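PDB 6K9Z: galactose-1-phosphate uridylyltransferase from Pyrobaculum aerophilum str. IM2, which probably transfers uridylyl groups between UDP-glucose and hexose 1-phosphates such as galactose 1-phosphate, and binds zinc, iron and UDP. Local coordinates for residues A[177-180]-A[181-184]; A[198-201]-A[202-205]; A[304-307]-A[308-312]. The protein carries 1 engineered substitution. All blocks are in the same frame, centred on the assembly; numbering follows the deposited sequence.

Followed from the N terminus, the three contacts are local and come in series along the chain, none nested in or crossing another. Interaction 1 closes the turn between helix 171-178 and strand 183-186, an outermost strand of the large antiparallel sheet within this chain. Interaction 2 ties the loop after strand 190-193 to the beginning of strand 202-208 in the same sheet, and Val184 CG2 meets Val204 CG1 at 4.1 Å between the two. Interaction 3 lies within helix 298-309 and its continuation, and this helix packs against both strands, 183-186 and 202-208. Interactions 1 and 2 also reach the second subunit.

Interaction 1 of 3, residues A[177-180]-A[181-184]; sequences EKEE and KRLV
The guanidinium of Arg182 receives Glu179 at its edge, OE1 lying close to the guanidinium plane, while a water sits 3.6 Å above one face, offset toward the rim. The salt bridge rests on one hydrogen bond, Arg182 NH2 to the syn side of Glu179 OE1 at 2.9 Å, with the carboxylate and guanidinium planes 55° apart. The other carboxylate oxygen, Glu179 OE2, takes a hydrogen bond from the same water at 2.7 Å. That water in turn accepts from the backbone N of Glu180 and, at 2.8 Å, from Arg182 N, linking the acid to the first and third residues of the turn. The backbone here is a type I beta turn from Glu180 to Leu183, joining the end of helix 171-178 to strand 183-186. It is closed by Leu183 N donating to Glu180 O at 3.1 Å. A bend at chi2 (-66°) brings the Glu179 carboxylate to Arg182. The Glu180 and Leu183 side chains lie side by side, pointing the same way, with Glu180 OE1 4.2 Å from Leu183 CD2. The arginine has further acidic partners: its NH1 forms salt bridges with Glu299 at the start of helix 298-309 and with Glu65 of the second subunit. Glu179 O accepts a hydrogen bond from Lys191 NZ, and the Glu179 side chain packs on Tyr68 of the second subunit.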
ATOM      1  N   GLU A 177     -25.723  -9.634   0.951  1.00 27.46           N
ATOM      2  CA  GLU A 177     -26.954 -10.380   0.557  1.00 31.18           C
ATOM      3  C   GLU A 177     -26.725 -10.973  -0.839  1.00 31.27           C
ATOM      4  O   GLU A 177     -27.207 -12.101  -1.046  1.00 31.72           O
ATOM      5  CB  GLU A 177     -28.216  -9.518   0.660  1.00 34.19           C
ATOM      6  CG  GLU A 177     -29.443 -10.151   0.007  1.00 39.84           C
ATOM      7  CD  GLU A 177     -29.938 -11.467   0.611  1.00 43.15           C
ATOM      8  OE1 GLU A 177     -29.407 -11.881   1.678  1.00 45.13           O
ATOM      9  OE2 GLU A 177     -30.839 -12.103   0.030  1.00 46.80           O
ATOM     10  N   LYS A 178     -26.167 -10.187  -1.764  1.00 30.59           N
ATOM     11  CA  LYS A 178     -25.937 -10.571  -3.186  1.00 32.74           C
ATOM     12  C   LYS A 178     -24.875 -11.662  -3.386  1.00 30.81           C
ATOM     13  O   LYS A 178     -25.033 -12.463  -4.324  1.00 31.94           O
ATOM     14  CB  LYS A 178     -25.608  -9.336  -4.029  1.00 34.42           C
ATOM     15  CG  LYS A 178     -26.750  -8.349  -4.215  1.00 38.58           C
ATOM     16  CD  LYS A 178     -26.544  -7.412  -5.383  1.00 41.87           C
ATOM     17  CE  LYS A 178     -27.715  -6.481  -5.612  1.00 45.99           C
ATOM     18  NZ  LYS A 178     -28.900  -7.209  -6.120  1.00 51.47           N
ATOM     19  N   GLU A 179     -23.814 -11.674  -2.577  1.00 27.63           N
ATOM     20  CA  GLU A 179     -22.685 -12.602  -2.854  1.00 27.00           C
ATOM     21  C   GLU A 179     -23.137 -14.066  -2.891  1.00 28.93           C
ATOM     22  O   GLU A 179     -23.724 -14.529  -1.910  1.00 29.69           O
ATOM     23  CB  GLU A 179     -21.571 -12.385  -1.830  1.00 24.34           C
ATOM     24  CG  GLU A 179     -20.822 -11.086  -2.048  1.00 23.58           C
ATOM     25  CD  GLU A 179     -20.034 -11.051  -3.346  1.00 23.97           C
ATOM     26  OE1 GLU A 179     -19.949  -9.976  -3.957  1.00 24.78           O
ATOM     27  OE2 GLU A 179     -19.512 -12.102  -3.735  1.00 24.21           O
ATOM     28  N   GLU A 180     -22.883 -14.718  -4.028  1.00 30.78           N
ATOM     29  CA  GLU A 180     -23.162 -16.164  -4.233  1.00 34.13           C
ATOM     30  C   GLU A 180     -22.019 -16.797  -5.038  1.00 34.76           C
ATOM     31  O   GLU A 180     -21.408 -17.754  -4.547  1.00 36.11           O
ATOM     32  CB  GLU A 180     -24.534 -16.370  -4.875  1.00 38.72           C
ATOM     33  CG  GLU A 180     -25.678 -16.196  -3.893  1.00 41.96           C
ATOM     34  CD  GLU A 180     -25.586 -17.037  -2.631  1.00 43.19           C
ATOM     35  OE1 GLU A 180     -25.072 -18.169  -2.711  1.00 45.91           O
ATOM     36  OE2 GLU A 180     -26.035 -16.562  -1.576  1.00 44.73           O
ATOM     37  N   LYS A 181     -21.744 -16.246  -6.223  1.00 35.14           N
ATOM     38  CA  LYS A 181     -20.724 -16.777  -7.168  1.00 34.21           C
ATOM     39  C   LYS A 181     -19.326 -16.765  -6.542  1.00 29.11           C
ATOM     40  O   LYS A 181     -18.567 -17.715  -6.783  1.00 28.28           O
ATOM     41  CB  LYS A 181     -20.715 -15.937  -8.449  1.00 38.13           C
ATOM     42  CG  LYS A 181     -19.842 -16.472  -9.574  1.00 42.58           C
ATOM     43  CD  LYS A 181     -19.636 -15.484 -10.701  1.00 45.85           C
ATOM     44  CE  LYS A 181     -20.789 -14.524 -10.890  1.00 49.14           C
ATOM     45  NZ  LYS A 181     -21.223 -14.458 -12.306  1.00 52.13           N
ATOM     46  N   ARG A 182     -18.999 -15.713  -5.792  1.00 25.55           N
ATOM     47  CA  ARG A 182     -17.653 -15.596  -5.171  1.00 22.76           C
ATOM     48  C   ARG A 182     -17.691 -16.026  -3.700  1.00 21.33           C
ATOM     49  O   ARG A 182     -16.694 -15.779  -3.004  1.00 18.90           O
ATOM     50  CB  ARG A 182     -17.110 -14.174  -5.341  1.00 21.89           C
ATOM     51  CG  ARG A 182     -16.579 -13.881  -6.735  1.00 23.21           C
ATOM     52  CD  ARG A 182     -16.185 -12.427  -6.907  1.00 22.88           C
ATOM     53  NE  ARG A 182     -17.262 -11.564  -6.462  1.00 23.19           N
ATOM     54  CZ  ARG A 182     -18.198 -11.062  -7.250  1.00 24.95           C
ATOM     55  NH1 ARG A 182     -18.181 -11.315  -8.546  1.00 26.91           N
ATOM     56  NH2 ARG A 182     -19.142 -10.296  -6.738  1.00 24.97           N
ATOM     57  N   LEU A 183     -18.795 -16.621  -3.235  1.00 22.67           N
ATOM     58  CA  LEU A 183     -18.835 -17.010  -1.806  1.00 23.14           C
ATOM     59  C   LEU A 183     -17.863 -18.176  -1.650  1.00 23.17           C
ATOM     60  O   LEU A 183     -17.944 -19.090  -2.482  1.00 26.78           O
ATOM     61  CB  LEU A 183     -20.274 -17.413  -1.460  1.00 24.66           C
ATOM     62  CG  LEU A 183     -20.590 -17.643   0.018  1.00 25.34           C
ATOM     63  CD1 LEU A 183     -20.336 -16.410   0.880  1.00 24.83           C
ATOM     64  CD2 LEU A 183     -22.059 -18.014   0.175  1.00 27.66           C
ATOM     65  N   VAL A 184     -17.005 -18.193  -0.647  1.00 18.77           N
ATOM     66  CA  VAL A 184     -16.109 -19.358  -0.418  1.00 18.99           C
ATOM     67  C   VAL A 184     -16.588 -20.152   0.810  1.00 18.57           C
ATOM     68  O   VAL A 184     -16.326 -21.352   0.855  1.00 19.03           O
ATOM     69  CB  VAL A 184     -14.642 -18.954  -0.308  1.00 19.11           C
ATOM     70  CG1 VAL A 184     -14.179 -18.312  -1.602  1.00 19.91           C
ATOM     71  CG2 VAL A 184     -14.404 -18.099   0.914  1.00 18.69           C
TER
HETATM   72  O   HOH W   1     -20.657 -13.455  -5.706  1.00 22.46           O

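Interaction 2 of 3, residues A[198-201]-A[202-205]; sequences AKWP and HEVH
Glu203 turns its carboxylate back onto the loop that precedes its own strand, where OE1 accepts two successive backbone N-H groups. The bond from Lys199 N to Glu203 OE1 is short, 2.7 Å, and nearly straight. It comes in on the syn side, tilted out of the carboxylate plane. Trp200 N meets the same Glu203 OE1 almost head-on to the C-O bond, at 3.0 Å. The side chain covers this distance because CG stands anti to the backbone N (chi1 178°) and the chain stays extended beyond it. Trp200 CD1 lies 3.5 Å from Glu203 OE1; nearer the backbone, Ala198 CB packs 4.0 Å from Glu203 CB. In this way a side chain at the start of strand 202-208 of the half-barrel sheet holds the backbone of the preceding loop. The second oxygen, Glu203 OE2, is held on its anti side by His205 NE2 at 2.8 Å, two residues along the strand. A water donating to Glu203 OE2 also accepts from Lys199 NZ at 3.0 Å, bridging the acid to the lysine. Both carboxylate oxygens are thus occupied in a buried setting close to Glu268, a ligand of the iron(III) ion. Farther out, Lys199 NZ forms a salt bridge with Asp6 of the second subunit, and the Trp200 ring meets those of Tyr270 and Phe292.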
ATOM      1  N   ALA A 198     -11.770  -7.100  -5.421  1.00 16.24           N
ATOM      2  CA  ALA A 198     -10.504  -7.668  -4.896  1.00 16.73           C
ATOM      3  C   ALA A 198      -9.307  -6.999  -5.608  1.00 16.91           C
ATOM      4  O   ALA A 198      -9.380  -6.748  -6.835  1.00 16.78           O
ATOM      5  CB  ALA A 198     -10.460  -9.164  -5.110  1.00 17.16           C
ATOM      6  N   LYS A 199      -8.242  -6.744  -4.839  1.00 17.61           N
ATOM      7  CA  LYS A 199      -6.979  -6.099  -5.302  1.00 18.75           C
ATOM      8  C   LYS A 199      -5.769  -7.007  -5.124  1.00 18.56           C
ATOM      9  O   LYS A 199      -4.711  -6.789  -5.795  1.00 18.53           O
ATOM     10  CB  LYS A 199      -6.653  -4.898  -4.422  1.00 20.66           C
ATOM     11  CG  LYS A 199      -7.582  -3.745  -4.554  1.00 22.40           C
ATOM     12  CD  LYS A 199      -7.456  -2.809  -3.373  1.00 22.02           C
ATOM     13  CE  LYS A 199      -8.729  -2.010  -3.277  1.00 23.58           C
ATOM     14  NZ  LYS A 199      -9.920  -2.895  -3.183  1.00 25.92           N
ATOM     15  N   TRP A 200      -5.839  -7.919  -4.177  1.00 16.76           N
ATOM     16  CA  TRP A 200      -4.706  -8.800  -3.818  1.00 17.69           C
ATOM     17  C   TRP A 200      -4.950 -10.208  -4.374  1.00 18.19           C
ATOM     18  O   TRP A 200      -6.084 -10.570  -4.703  1.00 17.61           O
ATOM     19  CB  TRP A 200      -4.455  -8.710  -2.297  1.00 17.05           C
ATOM     20  CG  TRP A 200      -4.222  -7.292  -1.879  1.00 17.27           C
ATOM     21  CD1 TRP A 200      -5.089  -6.459  -1.215  1.00 16.76           C
ATOM     22  CD2 TRP A 200      -3.061  -6.496  -2.190  1.00 17.53           C
ATOM     23  NE1 TRP A 200      -4.538  -5.215  -1.087  1.00 17.43           N
ATOM     24  CE2 TRP A 200      -3.291  -5.217  -1.646  1.00 17.46           C
ATOM     25  CE3 TRP A 200      -1.855  -6.754  -2.846  1.00 18.51           C
ATOM     26  CZ2 TRP A 200      -2.375  -4.185  -1.785  1.00 18.32           C
ATOM     27  CZ3 TRP A 200      -0.926  -5.733  -2.965  1.00 18.84           C
ATOM     28  CH2 TRP A 200      -1.219  -4.458  -2.472  1.00 18.08           C
ATOM     29  N   PRO A 201      -3.889 -11.014  -4.566  1.00 19.45           N
ATOM     30  CA  PRO A 201      -3.964 -12.236  -5.381  1.00 20.90           C
ATOM     31  C   PRO A 201      -4.931 -13.269  -4.790  1.00 20.64           C
ATOM     32  O   PRO A 201      -5.555 -13.946  -5.571  1.00 21.28           O
ATOM     33  CB  PRO A 201      -2.545 -12.809  -5.366  1.00 22.26           C
ATOM     34  CG  PRO A 201      -1.667 -11.675  -4.930  1.00 21.75           C
ATOM     35  CD  PRO A 201      -2.505 -10.702  -4.161  1.00 20.69           C
ATOM     36  N   HIS A 202      -5.056 -13.357  -3.453  1.00 18.78           N
ATOM     37  CA  HIS A 202      -6.112 -14.179  -2.814  1.00 19.29           C
ATOM     38  C   HIS A 202      -6.827 -13.369  -1.752  1.00 19.35           C
ATOM     39  O   HIS A 202      -6.446 -13.555  -0.539  1.00 22.79           O
ATOM     40  CB  HIS A 202      -5.543 -15.447  -2.189  1.00 18.75           C
ATOM     41  CG  HIS A 202      -5.097 -16.436  -3.209  1.00 19.40           C
ATOM     42  ND1 HIS A 202      -3.816 -16.403  -3.773  1.00 19.89           N
ATOM     43  CD2 HIS A 202      -5.744 -17.451  -3.799  1.00 19.75           C
ATOM     44  CE1 HIS A 202      -3.717 -17.411  -4.647  1.00 20.63           C
ATOM     45  NE2 HIS A 202      -4.887 -18.069  -4.679  1.00 20.99           N
ATOM     46  N   GLU A 203      -7.899 -12.668  -2.094  1.00 17.45           N
ATOM     47  CA  GLU A 203      -8.491 -11.701  -1.146  1.00 16.35           C
ATOM     48  C   GLU A 203      -9.872 -12.209  -0.751  1.00 16.17           C
ATOM     49  O   GLU A 203     -10.658 -12.536  -1.632  1.00 16.92           O
ATOM     50  CB  GLU A 203      -8.505 -10.299  -1.754  1.00 15.99           C
ATOM     51  CG  GLU A 203      -9.162  -9.278  -0.816  1.00 15.87           C
ATOM     52  CD  GLU A 203      -8.897  -7.840  -1.246  1.00 15.80           C
ATOM     53  OE1 GLU A 203      -8.176  -7.661  -2.252  1.00 15.84           O
ATOM     54  OE2 GLU A 203      -9.472  -6.925  -0.602  1.00 16.24           O
ATOM     55  N   VAL A 204     -10.081 -12.338   0.545  1.00 15.92           N
ATOM     56  CA  VAL A 204     -11.375 -12.804   1.099  1.00 15.83           C
ATOM     57  C   VAL A 204     -11.827 -11.810   2.153  1.00 15.42           C
ATOM     58  O   VAL A 204     -11.013 -11.426   3.040  1.00 15.34           O
ATOM     59  CB  VAL A 204     -11.249 -14.241   1.641  1.00 16.20           C
ATOM     60  CG1 VAL A 204     -12.602 -14.683   2.214  1.00 16.51           C
ATOM     61  CG2 VAL A 204     -10.772 -15.236   0.625  1.00 17.11           C
ATOM     62  N   HIS A 205     -13.078 -11.354   2.050  1.00 14.67           N
ATOM     63  CA  HIS A 205     -13.709 -10.491   3.084  1.00 14.35           C
ATOM     64  C   HIS A 205     -14.699 -11.331   3.881  1.00 14.10           C
ATOM     65  O   HIS A 205     -15.443 -12.155   3.248  1.00 14.38           O
ATOM     66  CB  HIS A 205     -14.364  -9.296   2.426  1.00 14.64           C
ATOM     67  CG  HIS A 205     -13.408  -8.313   1.863  1.00 14.26           C
ATOM     68  ND1 HIS A 205     -13.796  -7.059   1.523  1.00 14.44           N
ATOM     69  CD2 HIS A 205     -12.097  -8.443   1.540  1.00 14.83           C
ATOM     70  CE1 HIS A 205     -12.761  -6.426   1.003  1.00 14.41           C
ATOM     71  NE2 HIS A 205     -11.701  -7.270   0.986  1.00 14.47           N
TER
HETATM   72  O   HOH W   2      -9.031  -4.484  -0.842  1.00 23.91           O

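Interaction 3 of 3, residues A[304-307]-A[308-312]; sequences RIKA and ALQKC
Lys306 O accepts two hydrogen bonds from Gln310, one from its side chain and a weaker one from its backbone, near the C-terminal end of helix 298-309. The regular alpha-helical pattern leads up to this point: Arg304 O takes Ala308 N at 3.0 Å, and Ile305 O takes Leu309 N at 2.8 Å. One residue later the main-chain bonding slackens, for Gln310 N divides itself between Lys306 O and Ala307 O, both bonds long and weak. Lys306 O takes a further, stronger bond from the Gln310 amide. A bend at chi2 (-43°) curls the glutamine side chain back along the helix, and NE2 donates to Lys306 O at 2.9 Å; the acceptor lies near the amide plane, whereas the donor stands above the carbonyl plane. Beyond that, Lys311 N donates to Ala308 O and Cys312 N to Leu309 O, the latter at 2.9 Å; these bonds reach back three residues instead of four, as in a 3-10 turn. Cys312 is joined by a disulfide to Cys235 of helix 220-240, so the end of this segment is tied covalently to its neighbour. On the side facing that helix, Leu309 packs on Ile232 and Ala236, and Ala308 on Val240. Arg304 NH1 is hydrogen-bonded with His202 NE2. Besides Lys306 O, Gln310 NE2 has a second acceptor, a water at 3.1 Å that also takes a weak hydrogen bond from Lys306 NZ.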
ATOM      1  N   ARG A 304     -11.344 -21.371  -6.922  1.00 24.06           N
ATOM      2  CA  ARG A 304     -10.136 -22.129  -6.477  1.00 25.53           C
ATOM      3  C   ARG A 304     -10.045 -22.175  -4.951  1.00 22.97           C
ATOM      4  O   ARG A 304      -9.767 -23.252  -4.358  1.00 22.05           O
ATOM      5  CB  ARG A 304      -8.850 -21.508  -7.020  1.00 27.85           C
ATOM      6  CG  ARG A 304      -8.633 -21.791  -8.487  1.00 33.25           C
ATOM      7  CD  ARG A 304      -7.392 -21.040  -8.935  1.00 38.46           C
ATOM      8  NE  ARG A 304      -6.104 -21.482  -8.349  1.00 44.26           N
ATOM      9  CZ  ARG A 304      -5.358 -20.815  -7.426  1.00 46.20           C
ATOM     10  NH1 ARG A 304      -5.761 -19.648  -6.918  1.00 41.46           N
ATOM     11  NH2 ARG A 304      -4.196 -21.351  -7.027  1.00 46.12           N
ATOM     12  N   ILE A 305     -10.304 -21.043  -4.297  1.00 21.78           N
ATOM     13  CA  ILE A 305     -10.295 -20.989  -2.804  1.00 20.49           C
ATOM     14  C   ILE A 305     -11.379 -21.934  -2.299  1.00 20.94           C
ATOM     15  O   ILE A 305     -11.104 -22.719  -1.386  1.00 20.37           O
ATOM     16  CB  ILE A 305     -10.487 -19.550  -2.288  1.00 19.65           C
ATOM     17  CG1 ILE A 305      -9.307 -18.670  -2.692  1.00 19.54           C
ATOM     18  CG2 ILE A 305     -10.734 -19.518  -0.789  1.00 18.83           C
ATOM     19  CD1 ILE A 305      -9.469 -17.253  -2.299  1.00 18.87           C
ATOM     20  N   LYS A 306     -12.570 -21.828  -2.863  1.00 21.23           N
ATOM     21  CA  LYS A 306     -13.722 -22.645  -2.398  1.00 22.18           C
ATOM     22  C   LYS A 306     -13.384 -24.129  -2.540  1.00 22.36           C
ATOM     23  O   LYS A 306     -13.702 -24.911  -1.573  1.00 22.24           O
ATOM     24  CB  LYS A 306     -15.017 -22.251  -3.100  1.00 23.64           C
ATOM     25  CG  LYS A 306     -16.282 -22.916  -2.544  1.00 25.83           C
ATOM     26  CD  LYS A 306     -17.428 -22.536  -3.422  1.00 28.74           C
ATOM     27  CE  LYS A 306     -18.696 -22.308  -2.662  1.00 31.48           C
ATOM     28  NZ  LYS A 306     -19.279 -23.622  -2.330  1.00 33.65           N
ATOM     29  N   ALA A 307     -12.772 -24.549  -3.645  1.00 23.14           N
ATOM     30  CA  ALA A 307     -12.441 -25.975  -3.883  1.00 24.25           C
ATOM     31  C   ALA A 307     -11.465 -26.403  -2.780  1.00 24.52           C
ATOM     32  O   ALA A 307     -11.653 -27.522  -2.192  1.00 24.74           O
ATOM     33  CB  ALA A 307     -11.877 -26.188  -5.276  1.00 25.26           C
ATOM     34  N   ALA A 308     -10.437 -25.581  -2.509  1.00 23.23           N
ATOM     35  CA  ALA A 308      -9.405 -25.910  -1.499  1.00 23.59           C
ATOM     36  C   ALA A 308     -10.063 -26.003  -0.122  1.00 22.55           C
ATOM     37  O   ALA A 308      -9.670 -26.864   0.706  1.00 23.03           O
ATOM     38  CB  ALA A 308      -8.280 -24.889  -1.473  1.00 23.48           C
ATOM     39  N   LEU A 309     -11.014 -25.111   0.122  1.00 21.61           N
ATOM     40  CA  LEU A 309     -11.674 -24.911   1.420  1.00 21.36           C
ATOM     41  C   LEU A 309     -12.491 -26.143   1.782  1.00 22.09           C
ATOM     42  O   LEU A 309     -12.645 -26.387   2.984  1.00 21.75           O
ATOM     43  CB  LEU A 309     -12.562 -23.670   1.307  1.00 20.72           C
ATOM     44  CG  LEU A 309     -13.165 -23.178   2.615  1.00 20.08           C
ATOM     45  CD1 LEU A 309     -13.248 -21.656   2.609  1.00 19.71           C
ATOM     46  CD2 LEU A 309     -14.520 -23.803   2.878  1.00 20.46           C
ATOM     47  N   GLN A 310     -12.965 -26.899   0.789  1.00 23.90           N
ATOM     48  CA  GLN A 310     -13.756 -28.141   1.018  1.00 24.98           C
ATOM     49  C   GLN A 310     -12.948 -29.105   1.880  1.00 26.22           C
ATOM     50  O   GLN A 310     -13.569 -29.835   2.698  1.00 25.56           O
ATOM     51  CB  GLN A 310     -14.151 -28.850  -0.279  1.00 26.61           C
ATOM     52  CG  GLN A 310     -15.069 -28.007  -1.159  1.00 26.55           C
ATOM     53  CD  GLN A 310     -16.178 -27.278  -0.440  1.00 26.02           C
ATOM     54  OE1 GLN A 310     -17.219 -27.876  -0.134  1.00 26.54           O
ATOM     55  NE2 GLN A 310     -16.024 -25.976  -0.209  1.00 23.75           N
ATOM     56  N   LYS A 311     -11.624 -29.103   1.761  1.00 27.40           N
ATOM     57  CA  LYS A 311     -10.755 -30.045   2.513  1.00 29.27           C
ATOM     58  C   LYS A 311     -10.616 -29.584   3.976  1.00 27.38           C
ATOM     59  O   LYS A 311     -10.217 -30.438   4.797  1.00 27.49           O
ATOM     60  CB  LYS A 311      -9.403 -30.188   1.800  1.00 33.33           C
ATOM     61  CG  LYS A 311      -9.496 -30.500   0.307  1.00 37.23           C
ATOM     62  CD  LYS A 311      -8.160 -30.408  -0.452  1.00 41.75           C
ATOM     63  CE  LYS A 311      -7.095 -31.361   0.073  1.00 46.52           C
ATOM     64  NZ  LYS A 311      -7.616 -32.720   0.392  1.00 50.09           N
ATOM     65  N   CYS A 312     -11.026 -28.349   4.327  1.00 24.34           N
ATOM     66  CA  CYS A 312     -10.966 -27.807   5.724  1.00 23.39           C
ATOM     67  C   CYS A 312     -12.283 -28.039   6.499  1.00 23.03           C
ATOM     68  O   CYS A 312     -12.334 -27.671   7.703  1.00 21.96           O
ATOM     69  CB  CYS A 312     -10.670 -26.322   5.711  1.00 22.47           C
ATOM     70  SG  CYS A 312      -9.085 -26.004   4.872  1.00 23.61           S
TER
HETATM   71  O   HOH W   3     -17.806 -23.644   0.818  1.00 27.11           O